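PDB 2PRD: pyrophosphate phosphohydrolase from Thermus thermophilus, which hydrolyses inorganic pyrophosphate to two phosphate ions, most likely with magnesium as its cofactor, and works as a homohexamer. Local coordinates for residues G27-Y32 against Q49-D54; L41-P46 against A141-K146; G56-T61 against D67-L72. All blocks are in the same frame, centred on the assembly; numbering follows the deposited sequence.

Contacts 1 and 2 share one pocket, their centres about 12 Å apart: R43 of contact 2 and K29 of contact 1, both predicted substrate ligands, bind one sulfate, probably from the crystallisation liquor, by two hydrogen bonds and a weak one respectively. Strands 28-33 and 38-44 join them directly, K29 N lying 2.8 Å from R43 O and K29 O 2.9 Å from D42 N. Contact 3 brings D70, a predicted magnesium ligand whose side chain comes within about 5 Å of the same sulfate. Its centre is about 15 Å from that of contact 1, which it meets through Y32 on F57 and P52 on L72; contact 2 stays about 10 Å away at the nearest atoms.

Contact 1 (G27-Y32 against Q49-D54); sequences GNKYEY and QFYPGD. With SO4 (sulfate ion), chain B.
K29 and Y51 carry the side-chain part of this contact by van der Waals packing. The lysine chain is bent about CB-CG (chi2 -73°) and crosses the phenol end of the tyrosine, with CE 3.4 Å from Y51 OH and CG 3.5 Å from the same oxygen. The ring is met obliquely, its CE1 lying 4.1 Å from K29 CG. Beside them G27 packs against the other backbone: its CA lies 3.9 Å from Q49 O, and a side chain on G27 would probably crowd that carbonyl.

The polar end of K29 passes beyond the tyrosine to the sulfate, where NZ gives a weak hydrogen bond of 3.2 Å to O3. A long salt bridge of 3.9 Å links K29 NZ to E31 OE2 on the same strand. K29 is a predicted substrate ligand, consistent with the anion it holds here; R43, Y139 and K140 also bond to the sulfate.

Around the contact, strand 28-33 pairs with strand 38-44, while Y51 packs against F135 of helix 126-138 and against Y139 beyond that helix. K29 also touches Y55 on strand 54-57, into which the segment 49-54 runs.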
loop_
_atom_site.group_PDB
_atom_site.type_symbol
_atom_site.label_atom_id
_atom_site.label_comp_id
_atom_site.label_asym_id
_atom_site.label_seq_id
_atom_site.Cartn_x
_atom_site.Cartn_y
_atom_site.Cartn_z
ATOM N N GLY A 27 5.084 -3.405 11.634
ATOM C CA GLY A 27 6.315 -3.880 12.261
ATOM C C GLY A 27 6.948 -2.767 13.082
ATOM O O GLY A 27 8.006 -2.949 13.705
ATOM N N ASN A 28 6.302 -1.611 13.098
ATOM C CA ASN A 28 6.723 -0.416 13.847
ATOM C C ASN A 28 5.986 -0.439 15.182
ATOM O O ASN A 28 4.776 -0.225 15.291
ATOM C CB ASN A 28 6.519 0.882 13.096
ATOM C CG ASN A 28 7.595 1.270 12.128
ATOM O OD1 ASN A 28 8.761 0.882 12.171
ATOM N ND2 ASN A 28 7.247 2.198 11.231
ATOM N N LYS A 29 6.731 -0.802 16.245
ATOM C CA LYS A 29 6.102 -0.910 17.563
ATOM C C LYS A 29 6.029 0.438 18.260
ATOM O O LYS A 29 6.977 0.757 18.947
ATOM C CB LYS A 29 6.915 -1.898 18.406
ATOM C CG LYS A 29 6.161 -2.733 19.394
ATOM C CD LYS A 29 5.678 -1.958 20.608
ATOM C CE LYS A 29 5.103 -2.912 21.666
ATOM N NZ LYS A 29 4.281 -2.140 22.667
ATOM N N TYR A 30 4.942 1.136 18.105
ATOM C CA TYR A 30 4.688 2.426 18.702
ATOM C C TYR A 30 4.047 2.262 20.088
ATOM O O TYR A 30 3.424 1.250 20.361
ATOM C CB TYR A 30 3.628 3.230 17.909
ATOM C CG TYR A 30 4.055 3.603 16.523
ATOM C CD1 TYR A 30 5.139 4.482 16.367
ATOM C CD2 TYR A 30 3.388 3.141 15.392
ATOM C CE1 TYR A 30 5.538 4.861 15.091
ATOM C CE2 TYR A 30 3.840 3.455 14.120
ATOM C CZ TYR A 30 4.907 4.328 14.001
ATOM O OH TYR A 30 5.309 4.745 12.741
ATOM N N GLU A 31 4.182 3.331 20.865
ATOM C CA GLU A 31 3.591 3.332 22.207
ATOM C C GLU A 31 3.210 4.756 22.596
ATOM O O GLU A 31 4.012 5.622 22.251
ATOM C CB GLU A 31 4.700 3.071 23.225
ATOM C CG GLU A 31 4.941 1.611 23.474
ATOM C CD GLU A 31 6.070 1.481 24.513
ATOM O OE1 GLU A 31 6.481 2.595 24.913
ATOM O OE2 GLU A 31 6.451 0.329 24.789
ATOM N N TYR A 32 2.156 4.867 23.377
ATOM C CA TYR A 32 1.794 6.218 23.835
ATOM C C TYR A 32 2.604 6.490 25.097
ATOM O O TYR A 32 2.661 5.624 25.969
ATOM C CB TYR A 32 0.316 6.300 24.131
ATOM C CG TYR A 32 -0.025 7.629 24.748
ATOM C CD1 TYR A 32 -0.095 8.740 23.923
ATOM C CD2 TYR A 32 -0.243 7.769 26.118
ATOM C CE1 TYR A 32 -0.408 9.995 24.462
ATOM C CE2 TYR A 32 -0.548 9.015 26.662
ATOM C CZ TYR A 32 -0.620 10.106 25.816
ATOM O OH TYR A 32 -0.954 11.358 26.297
ATOM N N GLN A 49 8.155 -9.904 10.800
ATOM C CA GLN A 49 6.835 -10.016 11.347
ATOM C C GLN A 49 6.096 -8.706 11.465
ATOM O O GLN A 49 6.652 -7.614 11.334
ATOM C CB GLN A 49 6.906 -10.571 12.837
ATOM C CG GLN A 49 7.721 -11.855 12.817
ATOM C CD GLN A 49 8.017 -12.401 14.193
ATOM O OE1 GLN A 49 7.260 -13.212 14.727
ATOM N NE2 GLN A 49 9.138 -11.967 14.753
ATOM N N PHE A 50 4.806 -8.879 11.761
ATOM C CA PHE A 50 3.857 -7.763 11.938
ATOM C C PHE A 50 2.786 -8.167 12.939
ATOM O O PHE A 50 2.549 -9.364 13.082
ATOM C CB PHE A 50 3.277 -7.352 10.573
ATOM C CG PHE A 50 2.554 -8.432 9.842
ATOM C CD1 PHE A 50 1.287 -8.812 10.266
ATOM C CD2 PHE A 50 3.133 -9.057 8.752
ATOM C CE1 PHE A 50 0.594 -9.789 9.596
ATOM C CE2 PHE A 50 2.437 -10.040 8.083
ATOM C CZ PHE A 50 1.199 -10.444 8.528
ATOM N N TYR A 51 2.185 -7.179 13.606
ATOM C CA TYR A 51 1.130 -7.462 14.586
ATOM C C TYR A 51 -0.030 -8.099 13.867
ATOM O O TYR A 51 -0.470 -7.567 12.831
ATOM C CB TYR A 51 0.702 -6.144 15.280
ATOM C CG TYR A 51 1.592 -5.923 16.490
ATOM C CD1 TYR A 51 2.902 -5.494 16.360
ATOM C CD2 TYR A 51 1.108 -6.197 17.759
ATOM C CE1 TYR A 51 3.716 -5.362 17.468
ATOM C CE2 TYR A 51 1.924 -6.107 18.888
ATOM C CZ TYR A 51 3.223 -5.682 18.715
ATOM O OH TYR A 51 4.024 -5.499 19.803
ATOM N N PRO A 52 -0.525 -9.200 14.400
ATOM C CA PRO A 52 -1.647 -9.933 13.819
ATOM C C PRO A 52 -2.963 -9.226 13.976
ATOM O O PRO A 52 -4.002 -9.605 13.383
ATOM C CB PRO A 52 -1.449 -11.315 14.452
ATOM C CG PRO A 52 -1.103 -10.883 15.884
ATOM C CD PRO A 52 -0.010 -9.850 15.627
ATOM N N GLY A 53 -3.028 -8.131 14.721
ATOM C CA GLY A 53 -4.298 -7.361 14.869
ATOM C C GLY A 53 -3.842 -6.030 15.421
ATOM O O GLY A 53 -2.630 -6.012 15.738
ATOM N N ASP A 54 -4.705 -5.061 15.563
ATOM C CA ASP A 54 -4.358 -3.747 16.102
ATOM C C ASP A 54 -4.153 -3.804 17.607
ATOM O O ASP A 54 -4.989 -4.369 18.307
ATOM C CB ASP A 54 -5.412 -2.637 15.729
ATOM C CG ASP A 54 -5.766 -2.595 14.295
ATOM O OD1 ASP A 54 -6.687 -3.309 13.858
ATOM O OD2 ASP A 54 -5.158 -1.783 13.533
HETATM S S SO4 B . 5.955 -5.417 24.276
HETATM O O1 SO4 B . 6.515 -6.109 25.484
HETATM O O2 SO4 B . 6.138 -6.321 23.084
HETATM O O3 SO4 B . 4.574 -4.867 24.350
HETATM O O4 SO4 B . 6.862 -4.206 24.083
#

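Contact 2 (L41-P46 against A141-K146); sequences LDRVLP and ALEAKK. With SO4 (sulfate ion), chain B.
R43 NH1 is gripped by two anions, D42 and a sulfate. It lies 3.1 Å from D42 OD2 in a salt bridge, meeting the oxygen nearly head-on along its C-O bond and within the guanidinium plane, and gives a hydrogen bond of 2.9 Å to sulfate O4. NH2 adds a second bond to the ion, 3.1 Å to O2 and almost straight at 179°. NE forms another salt bridge, 3.1 Å to E143 OE2, the carboxylate approaching obliquely with its plane turned 54° from that of the guanidinium. Water 1 bridges R43 NH2, from which it accepts, and E143 OE1, to which it donates, both at 2.8 Å.

E143 stretches beyond CG to reach the arginine, and K148 forms a long, weak ion pair with the glutamate. The arginine chain is likewise extended from CG to NE, carrying the guanidinium out to where these partners fix its rotation. With an alanine in place of R43, D42 and E143 would probably lose the positive charge between them, and the sulfate two of its donors.

Beside the charged network P46 gives an apolar patch. Its CG packs 3.7 Å from L142 CB, the two side chains sliding past each other in opposite directions, while CD and CG also lie against E143 OE2. L142 CD1 reaches back to the P46 carbonyl group.

On the strand, D42 and R43 both face K29 in a classic beta bulge. Bulge and segment 141-146 thus hold the guanidinium at an anion-binding pocket, as expected of the substrate site of this pyrophosphatase family, for which R43 and neighbouring Y139 are predicted ligands.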
loop_
_atom_site.group_PDB
_atom_site.type_symbol
_atom_site.label_atom_id
_atom_site.label_comp_id
_atom_site.label_asym_id
_atom_site.label_seq_id
_atom_site.Cartn_x
_atom_site.Cartn_y
_atom_site.Cartn_z
ATOM N N LEU A 41 8.198 5.872 19.090
ATOM C CA LEU A 41 8.508 4.529 18.529
ATOM C C LEU A 41 9.338 3.827 19.590
ATOM O O LEU A 41 10.403 4.317 19.942
ATOM C CB LEU A 41 9.299 4.635 17.249
ATOM C CG LEU A 41 9.726 3.231 16.752
ATOM C CD1 LEU A 41 8.610 2.816 15.770
ATOM C CD2 LEU A 41 11.081 3.303 16.129
ATOM N N ASP A 42 8.770 2.732 20.066
ATOM C CA ASP A 42 9.492 1.968 21.094
ATOM C C ASP A 42 10.565 1.178 20.383
ATOM O O ASP A 42 11.744 1.143 20.782
ATOM C CB ASP A 42 8.438 1.119 21.805
ATOM C CG ASP A 42 9.207 0.313 22.848
ATOM O OD1 ASP A 42 9.692 0.941 23.823
ATOM O OD2 ASP A 42 9.343 -0.894 22.603
ATOM N N ARG A 43 10.200 0.573 19.238
ATOM C CA ARG A 43 11.231 -0.161 18.489
ATOM C C ARG A 43 10.578 -0.741 17.246
ATOM O O ARG A 43 9.360 -0.760 17.219
ATOM C CB ARG A 43 11.758 -1.346 19.299
ATOM C CG ARG A 43 10.814 -2.549 19.366
ATOM C CD ARG A 43 11.267 -3.563 20.380
ATOM N NE ARG A 43 10.424 -4.742 20.506
ATOM C CZ ARG A 43 9.337 -4.908 21.236
ATOM N NH1 ARG A 43 8.840 -3.928 22.009
ATOM N NH2 ARG A 43 8.678 -6.047 21.285
ATOM N N VAL A 44 11.422 -1.191 16.357
ATOM C CA VAL A 44 11.034 -1.891 15.119
ATOM C C VAL A 44 11.275 -3.368 15.408
ATOM O O VAL A 44 12.352 -3.710 15.877
ATOM C CB VAL A 44 11.853 -1.408 13.924
ATOM C CG1 VAL A 44 11.441 -2.028 12.597
ATOM C CG2 VAL A 44 11.737 0.103 13.787
ATOM N N LEU A 45 10.271 -4.206 15.215
ATOM C CA LEU A 45 10.414 -5.658 15.480
ATOM C C LEU A 45 11.596 -6.159 14.643
ATOM O O LEU A 45 11.650 -5.825 13.466
ATOM C CB LEU A 45 9.126 -6.365 15.106
ATOM C CG LEU A 45 7.807 -6.032 15.751
ATOM C CD1 LEU A 45 6.714 -6.931 15.140
ATOM C CD2 LEU A 45 7.845 -6.230 17.275
ATOM N N PRO A 46 12.468 -6.964 15.272
ATOM C CA PRO A 46 13.647 -7.452 14.596
ATOM C C PRO A 46 13.445 -8.550 13.565
ATOM O O PRO A 46 14.342 -8.726 12.727
ATOM C CB PRO A 46 14.569 -7.807 15.745
ATOM C CG PRO A 46 13.617 -8.212 16.867
ATOM C CD PRO A 46 12.409 -7.320 16.703
ATOM N N ALA A 141 11.988 -13.340 20.171
ATOM C CA ALA A 141 13.039 -14.325 20.005
ATOM C C ALA A 141 14.362 -13.678 19.673
ATOM O O ALA A 141 15.345 -14.178 20.273
ATOM C CB ALA A 141 12.652 -15.475 19.094
ATOM N N LEU A 142 14.450 -12.653 18.855
ATOM C CA LEU A 142 15.700 -11.967 18.515
ATOM C C LEU A 142 16.152 -10.943 19.551
ATOM O O LEU A 142 17.187 -10.266 19.425
ATOM C CB LEU A 142 15.575 -11.326 17.115
ATOM C CG LEU A 142 15.346 -12.382 16.022
ATOM C CD1 LEU A 142 15.061 -11.840 14.672
ATOM C CD2 LEU A 142 16.643 -13.213 15.914
ATOM N N GLU A 143 15.388 -10.853 20.626
ATOM C CA GLU A 143 15.646 -9.966 21.738
ATOM C C GLU A 143 15.871 -10.710 23.041
ATOM O O GLU A 143 15.688 -10.131 24.114
ATOM C CB GLU A 143 14.434 -9.034 21.912
ATOM C CG GLU A 143 14.622 -7.786 21.031
ATOM C CD GLU A 143 13.272 -7.099 20.902
ATOM O OE1 GLU A 143 12.335 -7.678 21.479
ATOM O OE2 GLU A 143 13.211 -6.052 20.254
ATOM N N ALA A 144 16.260 -11.953 22.917
ATOM C CA ALA A 144 16.567 -12.844 24.020
ATOM C C ALA A 144 17.840 -12.368 24.738
ATOM O O ALA A 144 17.897 -12.326 25.970
ATOM C CB ALA A 144 16.850 -14.260 23.516
ATOM N N LYS A 145 18.818 -12.056 23.914
ATOM C CA LYS A 145 20.132 -11.577 24.328
ATOM C C LYS A 145 20.014 -10.189 24.948
ATOM O O LYS A 145 21.026 -9.563 25.277
ATOM C CB LYS A 145 21.061 -11.504 23.102
ATOM C CG LYS A 145 20.626 -10.443 22.088
ATOM C CD LYS A 145 21.593 -10.388 20.906
ATOM C CE LYS A 145 20.956 -9.709 19.693
ATOM N NZ LYS A 145 19.776 -10.495 19.204
ATOM N N LYS A 146 18.768 -9.757 25.042
ATOM C CA LYS A 146 18.396 -8.465 25.630
ATOM C C LYS A 146 17.462 -8.700 26.816
ATOM O O LYS A 146 16.861 -7.792 27.394
ATOM C CB LYS A 146 17.843 -7.502 24.582
ATOM C CG LYS A 146 18.799 -7.290 23.414
ATOM C CD LYS A 146 18.494 -6.049 22.588
ATOM C CE LYS A 146 19.739 -5.624 21.800
ATOM N NZ LYS A 146 19.476 -4.538 20.810
HETATM S S SO4 B . 5.955 -5.417 24.276
HETATM O O1 SO4 B . 6.515 -6.109 25.484
HETATM O O2 SO4 B . 6.138 -6.321 23.084
HETATM O O3 SO4 B . 4.574 -4.867 24.350
HETATM O O4 SO4 B . 6.862 -4.206 24.083
HETATM O O HOH W 1 10.230 -7.610 19.576
#

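Contact 3 (G56-T61 against D67-L72); sequences GFIPST and DPLDGL
G56 and G71 form an antiparallel hydrogen-bonded pair, G56 N bonding to G71 O at 3.1 Å and G71 N to G56 O at 3.0 Å. One step on, F57 and D70 form a non-hydrogen-bonded pair, with D70 OD1 3.9 Å from F57 CB. I58 N then bonds to L69 O at 2.8 Å, a carbonyl that F57 CA also approaches in a CA-H...O contact.

F57 and P68 meet on the face that carries D70. F57 CG, set between its own backbone N and carbonyl carbon (chi1 69°), brings the ring over to the proline, which meets it obliquely with P68 CB 4.0 Å from F57 CD1. I58 and L69 pack away from that face, running side by side in the same direction with I58 CD1 and L69 CD2 4.0 Å apart.

These pairings form an antiparallel beta hairpin between strands 54-57 and 70-74, part of the mixed sheet that is the core of the pyrophosphatase fold. Beyond the strand pairing T61 takes over: its OG1 accepts from L69 N at 2.9 Å, nearly straight (171°), and donates to I58 O at 2.8 Å. One hydroxyl thereby ties both sides of the hairpin together. P68 CA gives a further CA-H...O contact to T61 O.

Farther out, T61 packs against C168 and I169 of helix 158-173, and I58 against V16 and M18 of strand 15-22. D70, predicted to bind magnesium at two sites, forms a salt bridge with K104 through OD2, which also lies very close to Y55 OH, a hydrogen bond of doubtful length.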
loop_
_atom_site.group_PDB
_atom_site.type_symbol
_atom_site.label_atom_id
_atom_site.label_comp_id
_atom_site.label_asym_id
_atom_site.label_seq_id
_atom_site.Cartn_x
_atom_site.Cartn_y
_atom_site.Cartn_z
ATOM N N GLY A 56 -3.354 -2.064 21.484
ATOM C CA GLY A 56 -3.420 -0.723 22.165
ATOM C C GLY A 56 -3.744 -1.059 23.621
ATOM O O GLY A 56 -3.556 -2.215 23.952
ATOM N N PHE A 57 -4.241 -0.074 24.313
ATOM C CA PHE A 57 -4.555 -0.267 25.737
ATOM C C PHE A 57 -5.913 0.246 26.087
ATOM O O PHE A 57 -6.400 1.088 25.310
ATOM C CB PHE A 57 -3.449 0.472 26.547
ATOM C CG PHE A 57 -3.466 1.971 26.473
ATOM C CD1 PHE A 57 -4.324 2.750 27.240
ATOM C CD2 PHE A 57 -2.587 2.650 25.639
ATOM C CE1 PHE A 57 -4.349 4.113 27.152
ATOM C CE2 PHE A 57 -2.599 4.028 25.532
ATOM C CZ PHE A 57 -3.463 4.776 26.306
ATOM N N ILE A 58 -6.487 -0.195 27.224
ATOM C CA ILE A 58 -7.807 0.355 27.646
ATOM C C ILE A 58 -7.585 1.543 28.547
ATOM O O ILE A 58 -6.935 1.339 29.578
ATOM C CB ILE A 58 -8.668 -0.742 28.316
ATOM C CG1 ILE A 58 -8.852 -1.944 27.372
ATOM C CG2 ILE A 58 -10.037 -0.108 28.633
ATOM C CD1 ILE A 58 -9.806 -3.028 27.880
ATOM N N PRO A 59 -7.990 2.768 28.230
ATOM C CA PRO A 59 -7.756 3.918 29.087
ATOM C C PRO A 59 -8.470 3.794 30.431
ATOM O O PRO A 59 -9.559 3.187 30.497
ATOM C CB PRO A 59 -8.200 5.092 28.224
ATOM C CG PRO A 59 -9.216 4.487 27.285
ATOM C CD PRO A 59 -8.716 3.109 26.995
ATOM N N SER A 60 -7.860 4.314 31.506
ATOM C CA SER A 60 -8.454 4.261 32.835
ATOM C C SER A 60 -8.610 2.870 33.423
ATOM O O SER A 60 -9.683 2.525 33.947
ATOM C CB SER A 60 -9.878 4.827 32.796
ATOM O OG SER A 60 -9.765 6.245 32.581
ATOM N N THR A 61 -7.569 2.092 33.270
ATOM C CA THR A 61 -7.519 0.728 33.801
ATOM C C THR A 61 -6.065 0.612 34.296
ATOM O O THR A 61 -5.203 1.421 33.899
ATOM C CB THR A 61 -7.852 -0.419 32.880
ATOM O OG1 THR A 61 -6.944 -0.449 31.767
ATOM C CG2 THR A 61 -9.268 -0.371 32.327
ATOM N N ASP A 67 0.518 -1.198 34.569
ATOM C CA ASP A 67 0.176 -0.465 33.285
ATOM C C ASP A 67 -1.287 -0.673 32.987
ATOM O O ASP A 67 -1.922 -1.559 33.600
ATOM C CB ASP A 67 1.065 -1.005 32.186
ATOM C CG ASP A 67 2.443 -0.360 32.144
ATOM O OD1 ASP A 67 2.524 0.894 32.144
ATOM O OD2 ASP A 67 3.440 -1.124 32.086
ATOM N N PRO A 68 -1.867 0.088 32.093
ATOM C CA PRO A 68 -3.285 -0.135 31.740
ATOM C C PRO A 68 -3.427 -1.524 31.148
ATOM O O PRO A 68 -2.381 -2.110 30.812
ATOM C CB PRO A 68 -3.590 0.955 30.764
ATOM C CG PRO A 68 -2.466 1.932 30.842
ATOM C CD PRO A 68 -1.247 1.108 31.248
ATOM N N LEU A 69 -4.657 -2.039 31.054
ATOM C CA LEU A 69 -4.813 -3.395 30.425
ATOM C C LEU A 69 -4.621 -3.317 28.909
ATOM O O LEU A 69 -5.246 -2.484 28.217
ATOM C CB LEU A 69 -6.194 -3.857 30.812
ATOM C CG LEU A 69 -6.768 -5.205 30.455
ATOM C CD1 LEU A 69 -6.024 -6.390 31.079
ATOM C CD2 LEU A 69 -8.242 -5.237 30.890
ATOM N N ASP A 70 -3.750 -4.132 28.326
ATOM C CA ASP A 70 -3.443 -4.206 26.898
ATOM C C ASP A 70 -4.387 -5.120 26.113
ATOM O O ASP A 70 -4.898 -6.047 26.740
ATOM C CB ASP A 70 -2.104 -5.001 26.742
ATOM C CG ASP A 70 -0.973 -4.022 26.899
ATOM O OD1 ASP A 70 -1.306 -2.835 26.709
ATOM O OD2 ASP A 70 0.141 -4.446 27.211
ATOM N N GLY A 71 -4.515 -4.933 24.816
ATOM C CA GLY A 71 -5.395 -5.843 24.069
ATOM C C GLY A 71 -5.123 -5.826 22.584
ATOM O O GLY A 71 -4.536 -4.863 22.113
ATOM N N LEU A 72 -5.576 -6.881 21.934
ATOM C CA LEU A 72 -5.441 -7.070 20.482
ATOM C C LEU A 72 -6.792 -7.065 19.807
ATOM O O LEU A 72 -7.671 -7.818 20.227
ATOM C CB LEU A 72 -4.725 -8.407 20.294
ATOM C CG LEU A 72 -3.979 -8.483 18.962
ATOM C CD1 LEU A 72 -2.651 -7.736 19.072
ATOM C CD2 LEU A 72 -3.736 -9.914 18.549
#